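Local coordinates for protein GLB-12 (PDB 4BJA) that binds heme b in a globin fold and serves redox signalling needed for reproduction in Caenorhabditis elegans, at residues G90-R95 and R125-Q130; Q135-N138 and N143-E146; I147-F152 and T198-M203. The protein carries 1 engineered substitution. One frame throughout, in Å; residues are numbered along the deposited sequence.

Contact 1: G90-R95 and R125-Q130; sequences GGHILR and RSHVRQ. With HEM (protoporphyrin IX containing Fe), chain B; SO4 (sulfate ion), chain C; ACT (acetate ion), chain E.
H92 and H127 face each other through the heme iron, their NE2 atoms 4.1 Å apart with the metal between them. H92 reaches across from helix 87-108. Its CB lies 3.4 Å from HEM O2D, the propionate oxygen that CG also passes. With CG anti to the backbone N (chi1 -160°), the ring points at the porphyrin. CD2 then stands near HEM ND and CE1 near HEM NB. At the tip, H92 NE2 binds HEM FE at 2.1 Å. From the other side H127 NE2 binds HEM FE at 2.0 Å. Its CE1 lies by HEM NA and its CD2 by HEM NC. The two imidazoles thus lie over different pairs of pyrrole nitrogens, roughly perpendicular to each other. H127 ND1 is hydrogen-bonded to T123 O, which fixes the rotation of that ring. The rim of the heme is gripped from both segments. R95 runs extended along the propionate arms, one guanidinium face against HEM CBD, and NH1 makes a weak bond back to G91 O. S126 OG, in one of two modelled conformers, comes within 3.0 Å of HEM O1A. Q130 bends at chi2 (-47°) to lay its amide by pyrrole D, NE2 3.3 Å from HEM C3D, and has a weak bond to a bound acetate. An alanine here would remove that amide, so pyrrole D would probably lose its cover on the H127 side and the acetate a weak donor. Such bis-histidyl, six-coordinate iron is known from neuroglobin and cytoglobin; the pair probably corresponds to the distal E-helix and proximal F-helix histidines. Behind H92, I93 packs on V54 and F58 of helix 50-65; L133 of helix 131-136 touches the H127 side chain, and V128 rests on F207 of helix 185-214.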
loop_
_atom_site.group_PDB
_atom_site.type_symbol
_atom_site.label_atom_id
_atom_site.label_comp_id
_atom_site.label_asym_id
_atom_site.label_seq_id
_atom_site.Cartn_x
_atom_site.Cartn_y
_atom_site.Cartn_z
ATOM N N GLY A 90 -22.206 18.184 -9.604
ATOM C CA GLY A 90 -23.065 17.050 -9.835
ATOM C C GLY A 90 -22.267 16.033 -10.671
ATOM O O GLY A 90 -22.433 14.833 -10.477
ATOM N N GLY A 91 -21.370 16.507 -11.548
ATOM C CA GLY A 91 -20.564 15.573 -12.399
ATOM C C GLY A 91 -19.646 14.752 -11.514
ATOM O O GLY A 91 -19.451 13.536 -11.725
ATOM N N HIS A 92 -19.073 15.415 -10.522
ATOM C CA HIS A 92 -18.137 14.721 -9.672
ATOM C C HIS A 92 -18.827 13.687 -8.811
ATOM O O HIS A 92 -18.244 12.627 -8.517
ATOM C CB HIS A 92 -17.361 15.694 -8.802
ATOM C CG HIS A 92 -16.098 15.093 -8.295
ATOM N ND1 HIS A 92 -15.970 14.603 -7.014
ATOM C CD2 HIS A 92 -14.938 14.801 -8.934
ATOM C CE1 HIS A 92 -14.756 14.084 -6.867
ATOM N NE2 HIS A 92 -14.113 14.188 -8.014
ATOM N N ILE A 93 -20.013 14.033 -8.293
ATOM C CA ILE A 93 -20.814 13.094 -7.548
ATOM C C ILE A 93 -21.125 11.819 -8.385
ATOM O O ILE A 93 -20.958 10.687 -7.910
ATOM C CB ILE A 93 -22.111 13.753 -7.044
ATOM C CG1 ILE A 93 -21.752 14.698 -5.852
ATOM C CG2 ILE A 93 -23.121 12.691 -6.660
ATOM C CD1 ILE A 93 -22.789 15.784 -5.693
ATOM N N LEU A 94 -21.514 12.013 -9.648
ATOM C CA LEU A 94 -21.768 10.900 -10.541
ATOM C C LEU A 94 -20.481 10.054 -10.714
ATOM O O LEU A 94 -20.520 8.815 -10.623
ATOM C CB LEU A 94 -22.187 11.452 -11.904
ATOM C CG LEU A 94 -22.231 10.383 -13.002
ATOM C CD1 LEU A 94 -23.444 9.535 -12.724
ATOM C CD2 LEU A 94 -22.246 11.047 -14.384
ATOM N N ARG A 95 -19.362 10.721 -10.951
ATOM C CA ARG A 95 -18.078 10.031 -11.249
ATOM C C ARG A 95 -17.605 9.241 -10.043
ATOM O O ARG A 95 -17.121 8.097 -10.177
ATOM C CB ARG A 95 -16.985 11.019 -11.688
ATOM C CG ARG A 95 -17.242 11.628 -13.102
ATOM C CD ARG A 95 -16.486 12.942 -13.272
ATOM N NE ARG A 95 -16.366 13.435 -14.664
ATOM C CZ ARG A 95 -17.327 14.078 -15.327
ATOM N NH1 ARG A 95 -18.516 14.278 -14.761
ATOM N NH2 ARG A 95 -17.112 14.501 -16.570
ATOM N N ARG A 125 -3.683 9.245 -10.927
ATOM C CA ARG A 125 -2.876 9.915 -11.949
ATOM C C ARG A 125 -3.658 10.980 -12.700
ATOM O O ARG A 125 -3.097 12.030 -13.023
ATOM C CB ARG A 125 -2.332 8.886 -12.983
ATOM C CG ARG A 125 -1.395 7.853 -12.369
ATOM C CD ARG A 125 -0.573 7.113 -13.454
ATOM N NE ARG A 125 -1.433 6.620 -14.524
ATOM C CZ ARG A 125 -2.041 5.434 -14.525
ATOM N NH1 ARG A 125 -1.890 4.584 -13.508
ATOM N NH2 ARG A 125 -2.797 5.083 -15.565
ATOM N N SER A 126 -4.948 10.726 -12.946
ATOM C CA SER A 126 -5.742 11.606 -13.769
ATOM C C SER A 126 -6.006 12.926 -13.070
ATOM O O SER A 126 -6.252 13.958 -13.715
ATOM C CB SER A 126 -7.066 10.947 -14.112
ATOM O OG SER A 126 -7.983 11.930 -14.553
ATOM N N HIS A 127 -5.962 12.895 -11.754
ATOM C CA HIS A 127 -6.217 14.140 -10.988
ATOM C C HIS A 127 -5.112 15.155 -11.086
ATOM O O HIS A 127 -5.300 16.306 -10.670
ATOM C CB HIS A 127 -6.593 13.794 -9.514
ATOM C CG HIS A 127 -8.036 13.399 -9.352
ATOM N ND1 HIS A 127 -8.521 12.167 -9.725
ATOM C CD2 HIS A 127 -9.105 14.092 -8.881
ATOM C CE1 HIS A 127 -9.823 12.108 -9.486
ATOM N NE2 HIS A 127 -10.201 13.278 -8.994
ATOM N N VAL A 128 -3.946 14.757 -11.611
ATOM C CA VAL A 128 -2.841 15.686 -11.756
ATOM C C VAL A 128 -3.231 16.800 -12.752
ATOM O O VAL A 128 -2.671 17.894 -12.715
ATOM C CB VAL A 128 -1.565 14.961 -12.178
ATOM C CG1 VAL A 128 -0.446 15.943 -12.498
ATOM C CG2 VAL A 128 -1.114 13.973 -11.056
ATOM N N ARG A 129 -4.221 16.518 -13.597
ATOM C CA ARG A 129 -4.738 17.498 -14.575
ATOM C C ARG A 129 -5.545 18.635 -13.919
ATOM O O ARG A 129 -5.809 19.669 -14.565
ATOM C CB ARG A 129 -5.652 16.816 -15.608
ATOM C CG ARG A 129 -5.017 15.662 -16.406
ATOM C CD ARG A 129 -5.834 15.302 -17.665
ATOM N NE ARG A 129 -5.160 15.715 -18.907
ATOM C CZ ARG A 129 -4.232 14.990 -19.545
ATOM N NH1 ARG A 129 -3.851 13.805 -19.066
ATOM N NH2 ARG A 129 -3.673 15.454 -20.658
ATOM N N GLN A 130 -5.983 18.414 -12.679
ATOM C CA GLN A 130 -6.728 19.411 -11.913
ATOM C C GLN A 130 -5.749 20.385 -11.321
ATOM O O GLN A 130 -4.969 20.040 -10.447
ATOM C CB GLN A 130 -7.579 18.765 -10.806
ATOM C CG GLN A 130 -8.603 17.724 -11.283
ATOM C CD GLN A 130 -9.445 18.174 -12.482
ATOM O OE1 GLN A 130 -9.690 19.363 -12.672
ATOM N NE2 GLN A 130 -9.915 17.208 -13.274
HETATM C CHA HEM B . -12.676 13.770 -11.863
HETATM C CHB HEM B . -12.991 10.376 -8.423
HETATM C CHC HEM B . -11.151 13.449 -5.216
HETATM C CHD HEM B . -11.590 17.014 -8.423
HETATM C C1A HEM B . -12.858 12.594 -11.219
HETATM C C2A HEM B . -13.235 11.341 -11.849
HETATM C C3A HEM B . -13.316 10.424 -10.869
HETATM C C4A HEM B . -13.004 11.067 -9.612
HETATM C CMA HEM B . -13.697 8.922 -10.976
HETATM C CAA HEM B . -13.464 11.154 -13.385
HETATM C CBA HEM B . -12.460 10.155 -13.980
HETATM C CGA HEM B . -11.121 10.714 -13.790
HETATM O O1A HEM B . -10.922 11.917 -14.122
HETATM O O2A HEM B . -10.279 9.945 -13.255
HETATM C C1B HEM B . -12.457 10.928 -7.297
HETATM C C2B HEM B . -12.161 10.192 -6.073
HETATM C C3B HEM B . -11.655 11.026 -5.210
HETATM C C4B HEM B . -11.617 12.328 -5.826
HETATM C CMB HEM B . -12.392 8.685 -5.873
HETATM C CAB HEM B . -11.167 10.627 -3.792
HETATM C CBB HEM B . -11.072 11.547 -2.863
HETATM C C1C HEM B . -11.096 14.666 -5.804
HETATM C C2C HEM B . -10.644 15.877 -5.166
HETATM C C3C HEM B . -10.752 16.859 -6.043
HETATM C C4C HEM B . -11.313 16.324 -7.264
HETATM C CMC HEM B . -10.095 15.957 -3.721
HETATM C CAC HEM B . -10.371 18.331 -5.759
HETATM C CBC HEM B . -10.036 19.078 -6.796
HETATM C C1D HEM B . -11.992 16.483 -9.596
HETATM C C2D HEM B . -12.417 17.241 -10.735
HETATM C C3D HEM B . -12.743 16.236 -11.793
HETATM C C4D HEM B . -12.482 14.955 -11.202
HETATM C CMD HEM B . -12.530 18.776 -10.886
HETATM C CAD HEM B . -13.280 16.518 -13.209
HETATM C CBD HEM B . -14.791 16.234 -13.164
HETATM C CGD HEM B . -15.614 17.217 -12.334
HETATM O O1D HEM B . -15.198 18.370 -12.092
HETATM O O2D HEM B . -16.719 16.830 -11.933
HETATM N NA HEM B . -12.734 12.403 -9.838
HETATM N NB HEM B . -12.110 12.265 -7.125
HETATM N NC HEM B . -11.495 14.989 -7.084
HETATM N ND HEM B . -12.055 15.119 -9.904
HETATM FE FE HEM B . -12.122 13.694 -8.508
HETATM S S SO4 C . 1.387 3.837 -11.482
HETATM O O1 SO4 C . 2.529 4.209 -10.639
HETATM O O2 SO4 C . 0.288 4.708 -11.098
HETATM O O3 SO4 C . 1.726 4.018 -12.879
HETATM O O4 SO4 C . 0.996 2.432 -11.275
HETATM C C ACT E . -11.781 16.479 -16.578
HETATM O O ACT E . -10.913 15.787 -16.038
HETATM O OXT ACT E . -12.821 15.849 -16.878
HETATM C CH3 ACT E . -11.501 17.909 -16.820
#

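Contact 2: Q135-N138 and N143-E146; sequences QNQN and NYFE. With HEM (protoporphyrin IX containing Fe), chain B.
The carboxamides of Q137 and N143 lie side by side and point the same way, but with planes 89° apart, so the N-H of one looks down on the oxygen of the other. Q137 NE2 donates to N143 OD1 at 3.0 Å in an almost straight bond. The acceptor sits in the plane of the Q137 amide, whereas the donor stands above the N143 carbonyl plane, off its lone pairs. E146 N reaches the same oxygen at 3.1 Å from the opposite face, and a weak bond from F145 N adds to the grip. N143 is thereby the N-cap of helix 144-160, the G helix of the globin fold, and this turn is the corner through which the chain enters it from helix 131-136. N143 ND2 donates to T204 OG1 of helix 185-214. Q137 swings out with CG anti to its own N (chi1 172°) and folds at chi2, which brings its oxygen to the backbone as well: Y144 N donates to OE1 at 2.9 Å, in the carbonyl plane and on a lone pair. Q137 and Y144 run past each other in opposite directions, amide and ring planes 45° apart, with OE1 at the ring edge beside CD2. N136 O meets that edge too, 3.6 Å from Y144 CE2. F145 brings CD2 to 3.5 Å from Q137 NE2 and turns its ring edge to the heme, where CD1 stands 3.8 Å from HEM CHC. F207 of helix 185-214 meets the F145 ring at a steep angle, while F132 packs edge-to-face with Y144.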
loop_
_atom_site.group_PDB
_atom_site.type_symbol
_atom_site.label_atom_id
_atom_site.label_comp_id
_atom_site.label_asym_id
_atom_site.label_seq_id
_atom_site.Cartn_x
_atom_site.Cartn_y
_atom_site.Cartn_z
ATOM N N GLN A 135 -1.294 22.174 -7.843
ATOM C CA GLN A 135 -0.722 23.214 -7.005
ATOM C C GLN A 135 -0.784 22.952 -5.502
ATOM O O GLN A 135 0.168 23.264 -4.795
ATOM C CB GLN A 135 -1.379 24.580 -7.321
ATOM C CG GLN A 135 -0.703 25.295 -8.492
ATOM C CD GLN A 135 -0.706 26.827 -8.376
ATOM O OE1 GLN A 135 -1.222 27.404 -7.407
ATOM N NE2 GLN A 135 -0.122 27.491 -9.379
ATOM N N ASN A 136 -1.893 22.398 -5.010
ATOM C CA ASN A 136 -2.144 22.375 -3.565
ATOM C C ASN A 136 -2.070 21.037 -2.857
ATOM O O ASN A 136 -1.943 21.001 -1.647
ATOM C CB ASN A 136 -3.478 23.035 -3.237
ATOM C CG ASN A 136 -3.523 24.483 -3.725
ATOM O OD1 ASN A 136 -2.684 25.291 -3.337
ATOM N ND2 ASN A 136 -4.458 24.793 -4.595
ATOM N N GLN A 137 -2.200 19.942 -3.606
ATOM C CA GLN A 137 -2.083 18.619 -2.997
ATOM C C GLN A 137 -0.712 18.446 -2.360
ATOM O O GLN A 137 0.303 18.637 -3.036
ATOM C CB GLN A 137 -2.284 17.544 -4.061
ATOM C CG GLN A 137 -1.975 16.102 -3.555
ATOM C CD GLN A 137 -3.010 15.598 -2.584
ATOM O OE1 GLN A 137 -3.972 16.301 -2.262
ATOM N NE2 GLN A 137 -2.828 14.356 -2.105
ATOM N N ASN A 138 -0.686 18.099 -1.078
ATOM C CA ASN A 138 0.536 18.207 -0.285
ATOM C C ASN A 138 0.450 17.360 0.979
ATOM O O ASN A 138 -0.207 17.736 1.955
ATOM C CB ASN A 138 0.787 19.688 0.065
ATOM C CG ASN A 138 2.111 19.923 0.773
ATOM O OD1 ASN A 138 2.538 21.075 0.944
ATOM N ND2 ASN A 138 2.772 18.849 1.181
ATOM N N ASN A 143 -3.797 16.741 2.332
ATOM C CA ASN A 143 -4.013 15.702 1.316
ATOM C C ASN A 143 -5.514 15.667 1.007
ATOM O O ASN A 143 -6.287 15.209 1.822
ATOM C CB ASN A 143 -3.528 14.354 1.883
ATOM C CG ASN A 143 -3.767 13.212 0.941
ATOM O OD1 ASN A 143 -4.637 13.277 0.072
ATOM N ND2 ASN A 143 -2.957 12.156 1.079
ATOM N N TYR A 144 -5.923 16.194 -0.145
ATOM C CA TYR A 144 -7.345 16.356 -0.458
ATOM C C TYR A 144 -8.043 15.021 -0.700
ATOM O O TYR A 144 -9.233 14.924 -0.488
ATOM C CB TYR A 144 -7.555 17.339 -1.652
ATOM C CG TYR A 144 -7.158 18.748 -1.280
ATOM C CD1 TYR A 144 -8.064 19.595 -0.647
ATOM C CD2 TYR A 144 -5.865 19.201 -1.523
ATOM C CE1 TYR A 144 -7.687 20.889 -0.303
ATOM C CE2 TYR A 144 -5.481 20.485 -1.160
ATOM C CZ TYR A 144 -6.391 21.299 -0.552
ATOM O OH TYR A 144 -5.995 22.576 -0.205
ATOM N N PHE A 145 -7.321 13.975 -1.128
ATOM C CA PHE A 145 -7.961 12.685 -1.241
ATOM C C PHE A 145 -8.307 12.167 0.134
ATOM O O PHE A 145 -9.391 11.596 0.348
ATOM C CB PHE A 145 -7.014 11.690 -1.933
ATOM C CG PHE A 145 -6.577 12.143 -3.296
ATOM C CD1 PHE A 145 -7.539 12.543 -4.243
ATOM C CD2 PHE A 145 -5.214 12.266 -3.594
ATOM C CE1 PHE A 145 -7.113 12.979 -5.516
ATOM C CE2 PHE A 145 -4.801 12.708 -4.839
ATOM C CZ PHE A 145 -5.752 13.067 -5.795
ATOM N N GLU A 146 -7.386 12.390 1.083
ATOM C CA GLU A 146 -7.633 12.009 2.441
ATOM C C GLU A 146 -8.801 12.838 3.067
ATOM O O GLU A 146 -9.684 12.289 3.726
ATOM C CB GLU A 146 -6.341 12.173 3.238
ATOM C CG GLU A 146 -6.488 11.777 4.680
ATOM C CD GLU A 146 -5.193 12.011 5.408
ATOM O OE1 GLU A 146 -4.906 13.176 5.733
ATOM O OE2 GLU A 146 -4.431 11.044 5.629
HETATM C CHA HEM B . -12.676 13.770 -11.863
HETATM C CHB HEM B . -12.991 10.376 -8.423
HETATM C CHC HEM B . -11.151 13.449 -5.216
HETATM C CHD HEM B . -11.590 17.014 -8.423
HETATM C C1A HEM B . -12.858 12.594 -11.219
HETATM C C2A HEM B . -13.235 11.341 -11.849
HETATM C C3A HEM B . -13.316 10.424 -10.869
HETATM C C4A HEM B . -13.004 11.067 -9.612
HETATM C CMA HEM B . -13.697 8.922 -10.976
HETATM C CAA HEM B . -13.464 11.154 -13.385
HETATM C CBA HEM B . -12.460 10.155 -13.980
HETATM C CGA HEM B . -11.121 10.714 -13.790
HETATM O O1A HEM B . -10.922 11.917 -14.122
HETATM O O2A HEM B . -10.279 9.945 -13.255
HETATM C C1B HEM B . -12.457 10.928 -7.297
HETATM C C2B HEM B . -12.161 10.192 -6.073
HETATM C C3B HEM B . -11.655 11.026 -5.210
HETATM C C4B HEM B . -11.617 12.328 -5.826
HETATM C CMB HEM B . -12.392 8.685 -5.873
HETATM C CAB HEM B . -11.167 10.627 -3.792
HETATM C CBB HEM B . -11.072 11.547 -2.863
HETATM C C1C HEM B . -11.096 14.666 -5.804
HETATM C C2C HEM B . -10.644 15.877 -5.166
HETATM C C3C HEM B . -10.752 16.859 -6.043
HETATM C C4C HEM B . -11.313 16.324 -7.264
HETATM C CMC HEM B . -10.095 15.957 -3.721
HETATM C CAC HEM B . -10.371 18.331 -5.759
HETATM C CBC HEM B . -10.036 19.078 -6.796
HETATM C C1D HEM B . -11.992 16.483 -9.596
HETATM C C2D HEM B . -12.417 17.241 -10.735
HETATM C C3D HEM B . -12.743 16.236 -11.793
HETATM C C4D HEM B . -12.482 14.955 -11.202
HETATM C CMD HEM B . -12.530 18.776 -10.886
HETATM C CAD HEM B . -13.280 16.518 -13.209
HETATM C CBD HEM B . -14.791 16.234 -13.164
HETATM C CGD HEM B . -15.614 17.217 -12.334
HETATM O O1D HEM B . -15.198 18.370 -12.092
HETATM O O2D HEM B . -16.719 16.830 -11.933
HETATM N NA HEM B . -12.734 12.403 -9.838
HETATM N NB HEM B . -12.110 12.265 -7.125
HETATM N NC HEM B . -11.495 14.989 -7.084
HETATM N ND HEM B . -12.055 15.119 -9.904
HETATM FE FE HEM B . -12.122 13.694 -8.508
#

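Contact 3: I147-F152 and T198-M203; sequences IVINVF and TVISQM. With HEM (protoporphyrin IX containing Fe), chain B.
N150 brings the oxygen of its flat carboxamide to the methyl tip of I200, OD1 to CD1 4.0 Å, the two side chains crossing at about a right angle. The larger flat group is the heme. Over pyrrole B, on the H127 side, lies M203, whose CE in one of two modelled conformers is 3.6 Å from HEM C3B. At the porphyrin edge V148 meets two substituents, CB standing 3.5 Å from the vinyl carbon HEM CBB and CG2 next to the methyl HEM CMC. I149 adds CG1 to the same vinyl tip at 3.8 Å. The ring of F152 takes no part in the helix contact; it stacks with F96, and F58 meets it at a steeper tilt. Between the helices themselves the contact is carried by I149 and I200, which slide past each other in opposite directions. I149 CB touches I200 CG1 at 3.6 Å, and its CG2 branch lies alongside I200 CD1 at the same distance. I149 is bent at chi2 (-74°), and its CG1 branch serves both I200 and the vinyl; the I200 chain is extended (chi2 168°), carrying CD1 past the I149 CB to reach N150. No polar bond crosses here, and the helices come close, with 6.9 Å between the CA atoms of I149 and I200. I200 also packs on E25 of the second subunit, and T198 on L30 of that subunit, while within the chain V199 rests on F28. Helices 144-160 and 185-214 correspond to the G and H helices of the globin fold, which pack together along their length; here their apolar residues line the vinyl-bearing inner end of the heme pocket.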
loop_
_atom_site.group_PDB
_atom_site.type_symbol
_atom_site.label_atom_id
_atom_site.label_comp_id
_atom_site.label_asym_id
_atom_site.label_seq_id
_atom_site.Cartn_x
_atom_site.Cartn_y
_atom_site.Cartn_z
ATOM N N ILE A 147 -8.830 14.138 2.793
ATOM C CA ILE A 147 -9.867 14.997 3.355
ATOM C C ILE A 147 -11.253 14.495 2.872
ATOM O O ILE A 147 -12.197 14.331 3.655
ATOM C CB ILE A 147 -9.623 16.457 2.919
ATOM C CG1 ILE A 147 -8.424 17.033 3.696
ATOM C CG2 ILE A 147 -10.932 17.316 3.135
ATOM C CD1 ILE A 147 -7.817 18.306 3.171
ATOM N N VAL A 148 -11.365 14.183 1.584
ATOM C CA VAL A 148 -12.652 13.755 1.036
ATOM C C VAL A 148 -13.032 12.399 1.594
ATOM O O VAL A 148 -14.181 12.169 2.066
ATOM C CB VAL A 148 -12.572 13.703 -0.519
ATOM C CG1 VAL A 148 -13.780 12.999 -1.108
ATOM C CG2 VAL A 148 -12.487 15.167 -1.093
ATOM N N ILE A 149 -12.103 11.438 1.486
ATOM C CA ILE A 149 -12.451 10.068 1.897
ATOM C C ILE A 149 -12.681 9.989 3.395
ATOM O O ILE A 149 -13.529 9.240 3.828
ATOM C CB ILE A 149 -11.436 9.034 1.409
ATOM C CG1 ILE A 149 -11.545 9.006 -0.101
ATOM C CG2 ILE A 149 -11.728 7.655 2.069
ATOM C CD1 ILE A 149 -12.770 8.322 -0.600
ATOM N N ASN A 150 -11.992 10.828 4.177
ATOM C CA ASN A 150 -12.273 10.816 5.624
ATOM C C ASN A 150 -13.719 11.201 5.949
ATOM O O ASN A 150 -14.297 10.683 6.917
ATOM C CB ASN A 150 -11.306 11.740 6.353
ATOM C CG ASN A 150 -10.003 11.097 6.604
ATOM O OD1 ASN A 150 -9.852 9.890 6.370
ATOM N ND2 ASN A 150 -9.052 11.855 7.143
ATOM N N VAL A 151 -14.316 12.097 5.146
ATOM C CA VAL A 151 -15.727 12.415 5.388
ATOM C C VAL A 151 -16.589 11.207 5.053
ATOM O O VAL A 151 -17.578 10.922 5.760
ATOM C CB VAL A 151 -16.174 13.719 4.684
ATOM C CG1 VAL A 151 -17.681 14.046 5.056
ATOM C CG2 VAL A 151 -15.240 14.877 5.097
ATOM N N PHE A 152 -16.212 10.470 3.983
ATOM C CA PHE A 152 -16.883 9.214 3.737
ATOM C C PHE A 152 -16.740 8.209 4.873
ATOM O O PHE A 152 -17.704 7.540 5.225
ATOM C CB PHE A 152 -16.445 8.638 2.391
ATOM C CG PHE A 152 -17.147 9.302 1.253
ATOM C CD1 PHE A 152 -18.405 8.810 0.808
ATOM C CD2 PHE A 152 -16.596 10.447 0.678
ATOM C CE1 PHE A 152 -19.079 9.459 -0.235
ATOM C CE2 PHE A 152 -17.267 11.133 -0.374
ATOM C CZ PHE A 152 -18.511 10.628 -0.821
ATOM N N THR A 198 -7.036 2.314 1.903
ATOM C CA THR A 198 -6.234 1.832 0.775
ATOM C C THR A 198 -6.541 2.666 -0.482
ATOM O O THR A 198 -5.634 2.944 -1.262
ATOM C CB THR A 198 -6.475 0.322 0.516
ATOM O OG1 THR A 198 -6.157 -0.383 1.733
ATOM C CG2 THR A 198 -5.587 -0.191 -0.596
ATOM N N VAL A 199 -7.808 3.081 -0.670
ATOM C CA VAL A 199 -8.088 3.974 -1.779
ATOM C C VAL A 199 -7.311 5.291 -1.614
ATOM O O VAL A 199 -6.655 5.775 -2.544
ATOM C CB VAL A 199 -9.601 4.234 -1.912
ATOM C CG1 VAL A 199 -9.844 5.343 -2.938
ATOM C CG2 VAL A 199 -10.320 2.876 -2.318
ATOM N N ILE A 200 -7.316 5.842 -0.403
ATOM C CA ILE A 200 -6.535 7.072 -0.165
ATOM C C ILE A 200 -5.058 6.862 -0.481
ATOM O O ILE A 200 -4.455 7.655 -1.188
ATOM C CB ILE A 200 -6.621 7.524 1.297
ATOM C CG1 ILE A 200 -8.050 7.958 1.613
ATOM C CG2 ILE A 200 -5.666 8.744 1.513
ATOM C CD1 ILE A 200 -8.327 8.144 3.153
ATOM N N SER A 201 -4.462 5.788 0.043
ATOM C CA SER A 201 -3.019 5.632 -0.139
ATOM C C SER A 201 -2.667 5.461 -1.632
ATOM O O SER A 201 -1.686 6.047 -2.096
ATOM C CB SER A 201 -2.492 4.489 0.684
ATOM O OG SER A 201 -2.932 3.287 0.139
ATOM N N GLN A 202 -3.472 4.688 -2.376
ATOM C CA GLN A 202 -3.115 4.435 -3.780
ATOM C C GLN A 202 -3.395 5.630 -4.672
ATOM O O GLN A 202 -2.627 5.896 -5.615
ATOM C CB GLN A 202 -3.827 3.176 -4.275
ATOM C CG GLN A 202 -3.345 1.964 -3.473
ATOM C CD GLN A 202 -1.818 1.843 -3.530
ATOM O OE1 GLN A 202 -1.258 1.596 -4.591
ATOM N NE2 GLN A 202 -1.136 2.085 -2.391
ATOM N N MET A 203 -4.452 6.395 -4.361
ATOM C CA MET A 203 -4.642 7.622 -5.131
ATOM C C MET A 203 -3.570 8.627 -4.794
ATOM O O MET A 203 -3.064 9.291 -5.692
ATOM C CB MET A 203 -6.021 8.210 -4.921
ATOM C CG MET A 203 -7.091 7.364 -5.550
ATOM S SD MET A 203 -8.676 8.092 -5.189
ATOM C CE MET A 203 -8.648 9.469 -6.315
HETATM C CHA HEM B . -12.676 13.770 -11.863
HETATM C CHB HEM B . -12.991 10.376 -8.423
HETATM C CHC HEM B . -11.151 13.449 -5.216
HETATM C CHD HEM B . -11.590 17.014 -8.423
HETATM C C1A HEM B . -12.858 12.594 -11.219
HETATM C C2A HEM B . -13.235 11.341 -11.849
HETATM C C3A HEM B . -13.316 10.424 -10.869
HETATM C C4A HEM B . -13.004 11.067 -9.612
HETATM C CMA HEM B . -13.697 8.922 -10.976
HETATM C CAA HEM B . -13.464 11.154 -13.385
HETATM C CBA HEM B . -12.460 10.155 -13.980
HETATM C CGA HEM B . -11.121 10.714 -13.790
HETATM O O1A HEM B . -10.922 11.917 -14.122
HETATM O O2A HEM B . -10.279 9.945 -13.255
HETATM C C1B HEM B . -12.457 10.928 -7.297
HETATM C C2B HEM B . -12.161 10.192 -6.073
HETATM C C3B HEM B . -11.655 11.026 -5.210
HETATM C C4B HEM B . -11.617 12.328 -5.826
HETATM C CMB HEM B . -12.392 8.685 -5.873
HETATM C CAB HEM B . -11.167 10.627 -3.792
HETATM C CBB HEM B . -11.072 11.547 -2.863
HETATM C C1C HEM B . -11.096 14.666 -5.804
HETATM C C2C HEM B . -10.644 15.877 -5.166
HETATM C C3C HEM B . -10.752 16.859 -6.043
HETATM C C4C HEM B . -11.313 16.324 -7.264
HETATM C CMC HEM B . -10.095 15.957 -3.721
HETATM C CAC HEM B . -10.371 18.331 -5.759
HETATM C CBC HEM B . -10.036 19.078 -6.796
HETATM C C1D HEM B . -11.992 16.483 -9.596
HETATM C C2D HEM B . -12.417 17.241 -10.735
HETATM C C3D HEM B . -12.743 16.236 -11.793
HETATM C C4D HEM B . -12.482 14.955 -11.202
HETATM C CMD HEM B . -12.530 18.776 -10.886
HETATM C CAD HEM B . -13.280 16.518 -13.209
HETATM C CBD HEM B . -14.791 16.234 -13.164
HETATM C CGD HEM B . -15.614 17.217 -12.334
HETATM O O1D HEM B . -15.198 18.370 -12.092
HETATM O O2D HEM B . -16.719 16.830 -11.933
HETATM N NA HEM B . -12.734 12.403 -9.838
HETATM N NB HEM B . -12.110 12.265 -7.125
HETATM N NC HEM B . -11.495 14.989 -7.084
HETATM N ND HEM B . -12.055 15.119 -9.904
HETATM FE FE HEM B . -12.122 13.694 -8.508
#

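From the N terminus, contact 1 comes first: helix 87-108 and the end of helix 113-126 are joined through the heme across 29 intervening, mostly helical residues. Contact 2 closes a short turn of four residues between helix 131-136 and helix 144-160. Contact 3 then spans 45 residues, partly unmodelled, to bring helix 185-214 back onto helix 144-160. The three follow in series, none nesting or crossing. All touch the heme. F145 of contact 2 touches both of the others: its CZ packs on H127 CB at 3.9 Å, and its CD1 lies 3.9 Å from M203 CE of contact 3. Contacts 2 and 3 share helix 144-160.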